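Local coordinates for 231aa long hypothetical protein-L-isoaspartate O-methyltransferase (Sulfolobus tokodaii, PDB 1VBF) that probably catalyses the S-adenosyl-L-methionine-dependent methyl esterification of L-isoaspartyl residues in damaged proteins, a step in their repair or degradation, at residues K94-I100 and N117-G123; K133-V138 and Q154-I160; V140-A144 and F193-G197. All blocks are in the same frame, centred on the assembly; numbering follows the deposited sequence.

The three contacts follow one mixed sheet from its edge through its middle to the loops at one end. Contact 1 joins the edge strand 118-122 to strand 94-99 and closes before contact 2 opens. Contact 2 brings strand 135-140 against the start of strand 159-165, and contact 3 ties the loop after strand 135-140 to the loop after strand 184-191. Contacts 2 and 3 alternate along the chain. The centres lie about 15 Å (1 and 2), 16 Å (1 and 3) and 19 Å (2 and 3) apart. Val96 touches Tyr135, and Ile100 touches Gly197. Contacts 1 and 2 share the sheet, with strand 73-77 between strands 94-99 and 135-140; contact 3 joins loops far apart in sequence.

Contact 1: K94-I100 and N117-G123; sequences KVVSVEI and NIKLILG
Val98 and Ile121 meet on one face of the sheet, their side chains crossing at a slant. Val98 holds CG1 anti to its backbone N (chi1 -172°), which sets this methyl 3.9 Å from Ile121 CG2 and also against the carbonyl of Gly123. The other branch of Ile121 bends at chi2 (55°), carrying CD1 back along the strand until it lies 4.2 Å from Val96 CG1. One isoleucine thus spans two valines of the neighbouring strand, and Tyr129 packs on both Val96 and Ile121 from a loop. Beneath these side chains the backbones run parallel, with six hydrogen bonds alternating between them; the straightest joins Ser97 N to Lys119 O at 2.8 Å (177° at the hydrogen). This is the pairing of a beta-alpha-beta unit, strand 94-99, helix 102-109, strand 118-122, within the Rossmann-like sheet of the methyltransferase superfamily. On the other face, Val95 CB approaches Ile118 CG1 to 4.3 Å, and helix 83-91 packs over both residues. Further along, Ser97 OG hydrogen-bonds with Thr79 and Glu76, and Ser97 CB lies 4.3 Å from Leu120 CD2. Glu99 bends its carboxylate off the pair, where OE1 receives the backbone N of Asn101 and OE2 that of Gly80.

Contact 2: K133-V138 and Q154-I160; sequences KPYDRV and QLKEGGI
Lys156 sets CG anti to its carbonyl carbon (chi1 -84°) and then runs fully extended, while Asp136 starts in the same sense (chi1 -72°), and the two side chains run alongside one another. NZ of Lys156 ends 3.0 Å from Asp136 OD2, a salt bridge whose hydrogen bonds to the two carboxylate oxygens are weak; OD2 also receives the backbone N of Lys73. Arg137 folds instead, bent at chi2 and chi3, and its guanidinium comes to lie with one face over CD1 of Ile160, 3.7 Å from the plane and above its centre. The group is held from two sides: NE, with the oxygen in the guanidinium plane but itself above the plane of the carbonyl, bonds Asp136 O at 3.0 Å, an oxygen that also accepts Ile160 N at 3.3 Å, while NH1 forms a salt bridge with Asp67 and bonds the carbonyl of Leu66. With an alanine at Arg137, Asp67 would probably be left without its charged mate and Ile160 CD1 without its flat cover. Farther back, Tyr135 and Gln154 point the same way, with CB and OE1 of Gln154 at the ring's edge; Tyr135 OH bonds Tyr129 O and Gln154 OE1 receives Tyr129 N. Tyr135 N donates to Gln154 O at 3.0 Å, and Lys156 N returns a bond to Tyr135 O at 2.7 Å. A type I turn from Lys156 to Gly159 then leads into the next pairing. The whole is the closing end of a beta-alpha-beta crossover in a Rossmann-like sheet, where the chain leaves helix 149-154 and enters strand 159-165 parallel to strand 135-140.

Contact 3: V140-A144 and F193-G197; sequences VWATA and FGRIG
Trp141 and Phe193 meet at their rims: CE2 of Phe193 sits at the edge of the indole, near its plane, 4.1 Å from Trp141 CE3. The phenyl edge in turn faces the backbone, with Trp141 O close to the ring plane and 3.4 Å from Phe193 CD2. Tyr84 stacks on the indole, and Met62 of helix 56-65 touches both aromatic residues. Trp141 O is also linked to Gly194 N through a water, which donates to the former and accepts from the latter. Next comes a single backbone bridge between Thr143 and Arg195. Thr143 N donates to Gly194 O at 3.0 Å, and Ile196 N donates to Thr143 O at 2.9 Å, so Thr143 is bound through both its N-H and its carbonyl. Its OG1, anti to the backbone N (chi1 -177°), is sent off to the carbonyl of Gly166, while the methyl CG2 lies 3.3 Å from Gly194 O. Ile196 points into the partner loop and splits its branches there. CG1, also anti to N (chi1 -167°), carries CD1 to 4.0 Å from Val140 CG1, the two side chains crossing at about a right angle, whereas CG2 packs 4.1 Å from Ala144 CB. Arg195 starts away from the partner loop; its NH1 bonds the carbonyl of Asp204, and Phe202 and Tyr206 give cation-pi contacts. These are loops at the ends of strands 135-140 and 184-191, brought together across a sheet of order 3-2-1-4-5-6-7, the variant of the class I methyltransferase fold characteristic of protein isoaspartyl methyltransferases, with the last two strands exchanged relative to the usual order.

Contact 1: K94-I100 and N117-G123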
loop_
_atom_site.group_PDB
_atom_site.type_symbol
_atom_site.label_atom_id
_atom_site.label_comp_id
_atom_site.label_asym_id
_atom_site.label_seq_id
_atom_site.Cartn_x
_atom_site.Cartn_y
_atom_site.Cartn_z
ATOM N N LYS B 94 14.010 42.253 20.055
ATOM C CA LYS B 94 12.703 41.802 20.532
ATOM C C LYS B 94 12.181 40.526 19.878
ATOM O O LYS B 94 12.448 40.257 18.709
ATOM C CB LYS B 94 11.672 42.916 20.362
ATOM C CG LYS B 94 11.682 43.880 21.523
ATOM C CD LYS B 94 11.228 45.246 21.089
ATOM C CE LYS B 94 11.953 46.331 21.890
ATOM N NZ LYS B 94 11.897 47.652 21.184
ATOM N N VAL B 95 11.414 39.755 20.642
ATOM C CA VAL B 95 10.851 38.501 20.158
ATOM C C VAL B 95 9.359 38.380 20.454
ATOM O O VAL B 95 8.956 38.421 21.616
ATOM C CB VAL B 95 11.553 37.291 20.820
ATOM C CG1 VAL B 95 10.927 36.007 20.386
ATOM C CG2 VAL B 95 12.996 37.275 20.457
ATOM N N VAL B 96 8.539 38.241 19.411
ATOM C CA VAL B 96 7.102 38.033 19.593
ATOM C C VAL B 96 6.886 36.532 19.332
ATOM O O VAL B 96 7.234 36.034 18.270
ATOM C CB VAL B 96 6.277 38.848 18.585
ATOM C CG1 VAL B 96 4.830 38.415 18.645
ATOM C CG2 VAL B 96 6.393 40.348 18.887
ATOM N N SER B 97 6.320 35.811 20.291
ATOM C CA SER B 97 6.123 34.380 20.131
ATOM C C SER B 97 4.693 33.902 20.407
ATOM O O SER B 97 4.150 34.135 21.484
ATOM C CB SER B 97 7.081 33.636 21.045
ATOM O OG SER B 97 6.872 32.238 20.991
ATOM N N VAL B 98 4.117 33.181 19.446
ATOM C CA VAL B 98 2.749 32.694 19.541
ATOM C C VAL B 98 2.594 31.200 19.857
ATOM O O VAL B 98 3.315 30.379 19.316
ATOM C CB VAL B 98 2.026 32.961 18.206
ATOM C CG1 VAL B 98 0.545 32.645 18.339
ATOM C CG2 VAL B 98 2.292 34.394 17.754
ATOM N N GLU B 99 1.634 30.855 20.714
ATOM C CA GLU B 99 1.350 29.469 21.063
ATOM C C GLU B 99 -0.175 29.267 21.010
ATOM O O GLU B 99 -0.919 30.053 21.586
ATOM C CB GLU B 99 1.871 29.147 22.455
ATOM C CG GLU B 99 1.385 27.796 22.949
ATOM C CD GLU B 99 1.843 26.654 22.055
ATOM O OE1 GLU B 99 1.013 25.779 21.720
ATOM O OE2 GLU B 99 3.038 26.634 21.688
ATOM N N ILE B 100 -0.645 28.221 20.335
ATOM C CA ILE B 100 -2.081 28.000 20.197
ATOM C C ILE B 100 -2.704 27.126 21.271
ATOM O O ILE B 100 -3.905 27.213 21.539
ATOM C CB ILE B 100 -2.414 27.385 18.798
ATOM C CG1 ILE B 100 -3.905 27.488 18.504
ATOM C CG2 ILE B 100 -2.041 25.919 18.750
ATOM C CD1 ILE B 100 -4.234 27.219 17.040
ATOM N N ASN B 117 12.428 40.811 26.827
ATOM C CA ASN B 117 12.266 41.141 25.417
ATOM C C ASN B 117 11.505 40.089 24.626
ATOM O O ASN B 117 11.678 39.970 23.406
ATOM C CB ASN B 117 13.630 41.410 24.764
ATOM C CG ASN B 117 14.496 40.167 24.653
ATOM O OD1 ASN B 117 14.369 39.225 25.442
ATOM N ND2 ASN B 117 15.394 40.169 23.680
ATOM N N ILE B 118 10.633 39.359 25.321
ATOM C CA ILE B 118 9.818 38.310 24.712
ATOM C C ILE B 118 8.311 38.513 24.966
ATOM O O ILE B 118 7.841 38.370 26.091
ATOM C CB ILE B 118 10.180 36.917 25.274
ATOM C CG1 ILE B 118 11.664 36.628 25.112
ATOM C CG2 ILE B 118 9.353 35.847 24.590
ATOM C CD1 ILE B 118 12.065 35.317 25.808
ATOM N N LYS B 119 7.560 38.843 23.921
ATOM C CA LYS B 119 6.114 38.993 24.040
ATOM C C LYS B 119 5.457 37.630 23.723
ATOM O O LYS B 119 5.560 37.132 22.594
ATOM C CB LYS B 119 5.607 40.045 23.059
ATOM C CG LYS B 119 4.107 40.280 23.137
ATOM C CD LYS B 119 3.690 41.353 22.156
ATOM C CE LYS B 119 2.245 41.745 22.384
ATOM N NZ LYS B 119 1.981 42.101 23.812
ATOM N N LEU B 120 4.789 37.049 24.719
ATOM C CA LEU B 120 4.125 35.766 24.589
ATOM C C LEU B 120 2.607 35.838 24.318
ATOM O O LEU B 120 1.818 36.164 25.202
ATOM C CB LEU B 120 4.362 34.951 25.858
ATOM C CG LEU B 120 5.824 34.687 26.229
ATOM C CD1 LEU B 120 5.903 34.196 27.666
ATOM C CD2 LEU B 120 6.442 33.666 25.256
ATOM N N ILE B 121 2.209 35.472 23.104
ATOM C CA ILE B 121 0.813 35.472 22.673
ATOM C C ILE B 121 0.167 34.083 22.696
ATOM O O ILE B 121 0.795 33.104 22.294
ATOM C CB ILE B 121 0.704 36.007 21.226
ATOM C CG1 ILE B 121 0.885 37.523 21.218
ATOM C CG2 ILE B 121 -0.631 35.626 20.604
ATOM C CD1 ILE B 121 2.141 38.002 21.857
ATOM N N LEU B 122 -1.088 34.013 23.158
ATOM C CA LEU B 122 -1.857 32.765 23.184
ATOM C C LEU B 122 -2.852 32.920 22.031
ATOM O O LEU B 122 -3.819 33.636 22.169
ATOM C CB LEU B 122 -2.641 32.636 24.479
ATOM C CG LEU B 122 -3.116 31.229 24.876
ATOM C CD1 LEU B 122 -4.433 31.376 25.606
ATOM C CD2 LEU B 122 -3.266 30.282 23.666
ATOM N N GLY B 123 -2.625 32.261 20.899
ATOM C CA GLY B 123 -3.532 32.431 19.782
ATOM C C GLY B 123 -3.190 31.586 18.573
ATOM O O GLY B 123 -2.364 30.679 18.648
#

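Contact 2: K133-V138 and Q154-I160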
loop_
_atom_site.group_PDB
_atom_site.type_symbol
_atom_site.label_atom_id
_atom_site.label_comp_id
_atom_site.label_asym_id
_atom_site.label_seq_id
_atom_site.Cartn_x
_atom_site.Cartn_y
_atom_site.Cartn_z
ATOM N N LYS B 133 3.956 44.107 13.655
ATOM C CA LYS B 133 4.115 43.832 12.247
ATOM C C LYS B 133 5.423 43.624 11.578
ATOM O O LYS B 133 5.740 42.487 11.261
ATOM C CB LYS B 133 3.346 44.835 11.380
ATOM C CG LYS B 133 2.971 44.225 10.034
ATOM C CD LYS B 133 2.179 45.184 9.161
ATOM C CE LYS B 133 3.123 46.076 8.359
ATOM N NZ LYS B 133 4.079 45.294 7.493
ATOM N N PRO B 134 6.216 44.676 11.349
ATOM C CA PRO B 134 7.475 44.385 10.643
ATOM C C PRO B 134 8.434 43.461 11.367
ATOM O O PRO B 134 8.970 43.827 12.411
ATOM C CB PRO B 134 8.069 45.774 10.394
ATOM C CG PRO B 134 6.961 46.744 10.811
ATOM C CD PRO B 134 6.229 46.032 11.896
ATOM N N TYR B 135 8.636 42.250 10.848
ATOM C CA TYR B 135 9.567 41.323 11.490
ATOM C C TYR B 135 10.778 41.130 10.595
ATOM O O TYR B 135 10.695 41.279 9.372
ATOM C CB TYR B 135 8.936 39.954 11.751
ATOM C CG TYR B 135 7.793 39.975 12.723
ATOM C CD1 TYR B 135 6.477 39.888 12.285
ATOM C CD2 TYR B 135 8.019 40.158 14.077
ATOM C CE1 TYR B 135 5.420 39.985 13.176
ATOM C CE2 TYR B 135 6.963 40.261 14.975
ATOM C CZ TYR B 135 5.670 40.167 14.521
ATOM O OH TYR B 135 4.651 40.208 15.437
ATOM N N ASP B 136 11.910 40.811 11.209
ATOM C CA ASP B 136 13.135 40.575 10.457
ATOM C C ASP B 136 13.227 39.102 10.103
ATOM O O ASP B 136 13.688 38.742 9.028
ATOM C CB ASP B 136 14.361 40.970 11.291
ATOM C CG ASP B 136 14.507 42.480 11.434
ATOM O OD1 ASP B 136 15.058 43.104 10.491
ATOM O OD2 ASP B 136 14.055 43.029 12.479
ATOM N N ARG B 137 12.749 38.261 11.009
ATOM C CA ARG B 137 12.813 36.827 10.835
ATOM C C ARG B 137 11.559 36.175 11.395
ATOM O O ARG B 137 10.883 36.742 12.265
ATOM C CB ARG B 137 14.016 36.277 11.612
ATOM C CG ARG B 137 15.347 36.959 11.362
ATOM C CD ARG B 137 15.976 36.489 10.081
ATOM N NE ARG B 137 16.416 37.605 9.259
ATOM C CZ ARG B 137 17.672 37.792 8.893
ATOM N NH1 ARG B 137 18.577 36.923 9.295
ATOM N NH2 ARG B 137 18.011 38.822 8.126
ATOM N N VAL B 138 11.276 34.966 10.907
ATOM C CA VAL B 138 10.158 34.168 11.375
ATOM C C VAL B 138 10.547 32.687 11.360
ATOM O O VAL B 138 11.120 32.200 10.386
ATOM C CB VAL B 138 8.927 34.334 10.493
ATOM C CG1 VAL B 138 7.841 33.423 11.003
ATOM C CG2 VAL B 138 8.469 35.771 10.483
ATOM N N GLN B 154 3.862 39.699 7.136
ATOM C CA GLN B 154 4.446 40.433 8.238
ATOM C C GLN B 154 5.994 40.560 8.164
ATOM O O GLN B 154 6.598 41.395 8.833
ATOM C CB GLN B 154 3.974 39.779 9.538
ATOM C CG GLN B 154 2.496 40.038 9.825
ATOM C CD GLN B 154 1.870 39.023 10.763
ATOM O OE1 GLN B 154 2.492 38.565 11.715
ATOM N NE2 GLN B 154 0.622 38.680 10.503
ATOM N N LEU B 155 6.635 39.749 7.334
ATOM C CA LEU B 155 8.088 39.813 7.167
ATOM C C LEU B 155 8.528 41.127 6.529
ATOM O O LEU B 155 7.794 41.719 5.749
ATOM C CB LEU B 155 8.573 38.691 6.250
ATOM C CG LEU B 155 9.356 37.547 6.864
ATOM C CD1 LEU B 155 9.983 36.729 5.755
ATOM C CD2 LEU B 155 10.421 38.102 7.769
ATOM N N LYS B 156 9.737 41.577 6.857
ATOM C CA LYS B 156 10.279 42.785 6.245
ATOM C C LYS B 156 10.643 42.394 4.830
ATOM O O LYS B 156 10.724 41.210 4.508
ATOM C CB LYS B 156 11.524 43.261 6.969
ATOM C CG LYS B 156 11.208 44.099 8.181
ATOM C CD LYS B 156 12.461 44.580 8.885
ATOM C CE LYS B 156 12.099 45.315 10.158
ATOM N NZ LYS B 156 13.308 45.500 10.994
ATOM N N GLU B 157 10.897 43.381 3.991
ATOM C CA GLU B 157 11.197 43.090 2.610
ATOM C C GLU B 157 12.265 42.057 2.390
ATOM O O GLU B 157 12.023 41.054 1.725
ATOM C CB GLU B 157 11.554 44.359 1.854
ATOM C CG GLU B 157 11.590 44.148 0.359
ATOM C CD GLU B 157 10.441 43.288 -0.122
ATOM O OE1 GLU B 157 9.274 43.572 0.244
ATOM O OE2 GLU B 157 10.716 42.326 -0.870
ATOM N N GLY B 158 13.452 42.256 2.924
ATOM C CA GLY B 158 14.458 41.243 2.671
ATOM C C GLY B 158 14.499 40.192 3.750
ATOM O O GLY B 158 15.451 39.417 3.818
ATOM N N GLY B 159 13.464 40.172 4.589
ATOM C CA GLY B 159 13.397 39.232 5.692
ATOM C C GLY B 159 13.619 37.786 5.317
ATOM O O GLY B 159 13.598 37.432 4.154
ATOM N N ILE B 160 13.825 36.941 6.316
ATOM C CA ILE B 160 14.047 35.522 6.079
ATOM C C ILE B 160 13.102 34.743 6.938
ATOM O O ILE B 160 12.949 35.059 8.115
ATOM C CB ILE B 160 15.477 35.109 6.470
ATOM C CG1 ILE B 160 16.463 35.733 5.487
ATOM C CG2 ILE B 160 15.604 33.568 6.568
ATOM C CD1 ILE B 160 17.892 35.467 5.860
#

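Contact 3: V140-A144 and F193-G197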
loop_
_atom_site.group_PDB
_atom_site.type_symbol
_atom_site.label_atom_id
_atom_site.label_comp_id
_atom_site.label_asym_id
_atom_site.label_seq_id
_atom_site.Cartn_x
_atom_site.Cartn_y
_atom_site.Cartn_z
ATOM N N VAL B 140 8.933 28.756 12.215
ATOM C CA VAL B 140 7.691 28.047 12.525
ATOM C C VAL B 140 8.117 26.664 12.963
ATOM O O VAL B 140 8.963 26.091 12.324
ATOM C CB VAL B 140 6.780 27.995 11.276
ATOM C CG1 VAL B 140 5.354 27.590 11.669
ATOM C CG2 VAL B 140 6.790 29.357 10.595
ATOM N N TRP B 141 7.556 26.136 14.045
ATOM C CA TRP B 141 7.956 24.823 14.540
ATOM C C TRP B 141 6.924 23.745 14.299
ATOM O O TRP B 141 6.742 22.833 15.109
ATOM C CB TRP B 141 8.280 24.872 16.041
ATOM C CG TRP B 141 9.427 25.780 16.398
ATOM C CD1 TRP B 141 9.338 27.014 16.956
ATOM C CD2 TRP B 141 10.832 25.560 16.140
ATOM N NE1 TRP B 141 10.578 27.588 17.055
ATOM C CE2 TRP B 141 11.513 26.727 16.567
ATOM C CE3 TRP B 141 11.569 24.502 15.588
ATOM C CZ2 TRP B 141 12.910 26.867 16.463
ATOM C CZ3 TRP B 141 12.975 24.649 15.483
ATOM C CH2 TRP B 141 13.618 25.824 15.919
ATOM N N ALA B 142 6.221 23.869 13.190
ATOM C CA ALA B 142 5.222 22.877 12.810
ATOM C C ALA B 142 4.966 23.028 11.309
ATOM O O ALA B 142 5.090 24.117 10.742
ATOM C CB ALA B 142 3.950 23.060 13.617
ATOM N N THR B 143 4.633 21.926 10.661
ATOM C CA THR B 143 4.416 21.956 9.224
ATOM C C THR B 143 3.074 22.596 8.831
ATOM O O THR B 143 2.081 22.522 9.573
ATOM C CB THR B 143 4.560 20.507 8.625
ATOM O OG1 THR B 143 4.417 20.566 7.213
ATOM C CG2 THR B 143 3.505 19.552 9.179
ATOM N N ALA B 144 3.068 23.245 7.669
ATOM C CA ALA B 144 1.868 23.895 7.134
ATOM C C ALA B 144 1.482 23.329 5.755
ATOM O O ALA B 144 2.310 22.746 5.054
ATOM C CB ALA B 144 2.089 25.385 7.031
ATOM N N PHE B 193 7.624 17.179 11.111
ATOM C CA PHE B 193 7.000 17.973 12.153
ATOM C C PHE B 193 5.534 17.629 12.272
ATOM O O PHE B 193 4.966 17.038 11.363
ATOM C CB PHE B 193 7.115 19.465 11.846
ATOM C CG PHE B 193 8.480 20.029 12.060
ATOM C CD1 PHE B 193 9.509 19.745 11.176
ATOM C CD2 PHE B 193 8.742 20.862 13.146
ATOM C CE1 PHE B 193 10.779 20.284 11.360
ATOM C CE2 PHE B 193 10.023 21.408 13.341
ATOM C CZ PHE B 193 11.036 21.115 12.445
ATOM N N GLY B 194 4.942 18.005 13.404
ATOM C CA GLY B 194 3.528 17.795 13.646
ATOM C C GLY B 194 2.821 18.896 12.878
ATOM O O GLY B 194 3.441 19.891 12.481
ATOM N N ARG B 195 1.527 18.732 12.657
ATOM C CA ARG B 195 0.763 19.701 11.897
ATOM C C ARG B 195 0.386 20.944 12.669
ATOM O O ARG B 195 -0.004 20.867 13.835
ATOM C CB ARG B 195 -0.504 19.041 11.380
ATOM C CG ARG B 195 -0.271 18.066 10.262
ATOM C CD ARG B 195 -1.579 17.539 9.779
ATOM N NE ARG B 195 -1.463 17.050 8.415
ATOM C CZ ARG B 195 -2.502 16.711 7.663
ATOM N NH1 ARG B 195 -3.727 16.809 8.153
ATOM N NH2 ARG B 195 -2.309 16.290 6.421
ATOM N N ILE B 196 0.491 22.093 12.006
ATOM C CA ILE B 196 0.124 23.364 12.606
ATOM C C ILE B 196 -1.395 23.459 12.547
ATOM O O ILE B 196 -2.015 22.975 11.608
ATOM C CB ILE B 196 0.722 24.508 11.830
ATOM C CG1 ILE B 196 0.606 25.815 12.618
ATOM C CG2 ILE B 196 0.035 24.613 10.522
ATOM C CD1 ILE B 196 1.422 26.964 12.029
ATOM N N GLY B 197 -2.001 24.062 13.557
ATOM C CA GLY B 197 -3.443 24.175 13.571
ATOM C C GLY B 197 -3.864 25.606 13.351
ATOM O O GLY B 197 -3.051 26.510 13.490
HETATM O O HOH W 1 6.165 19.804 15.598
#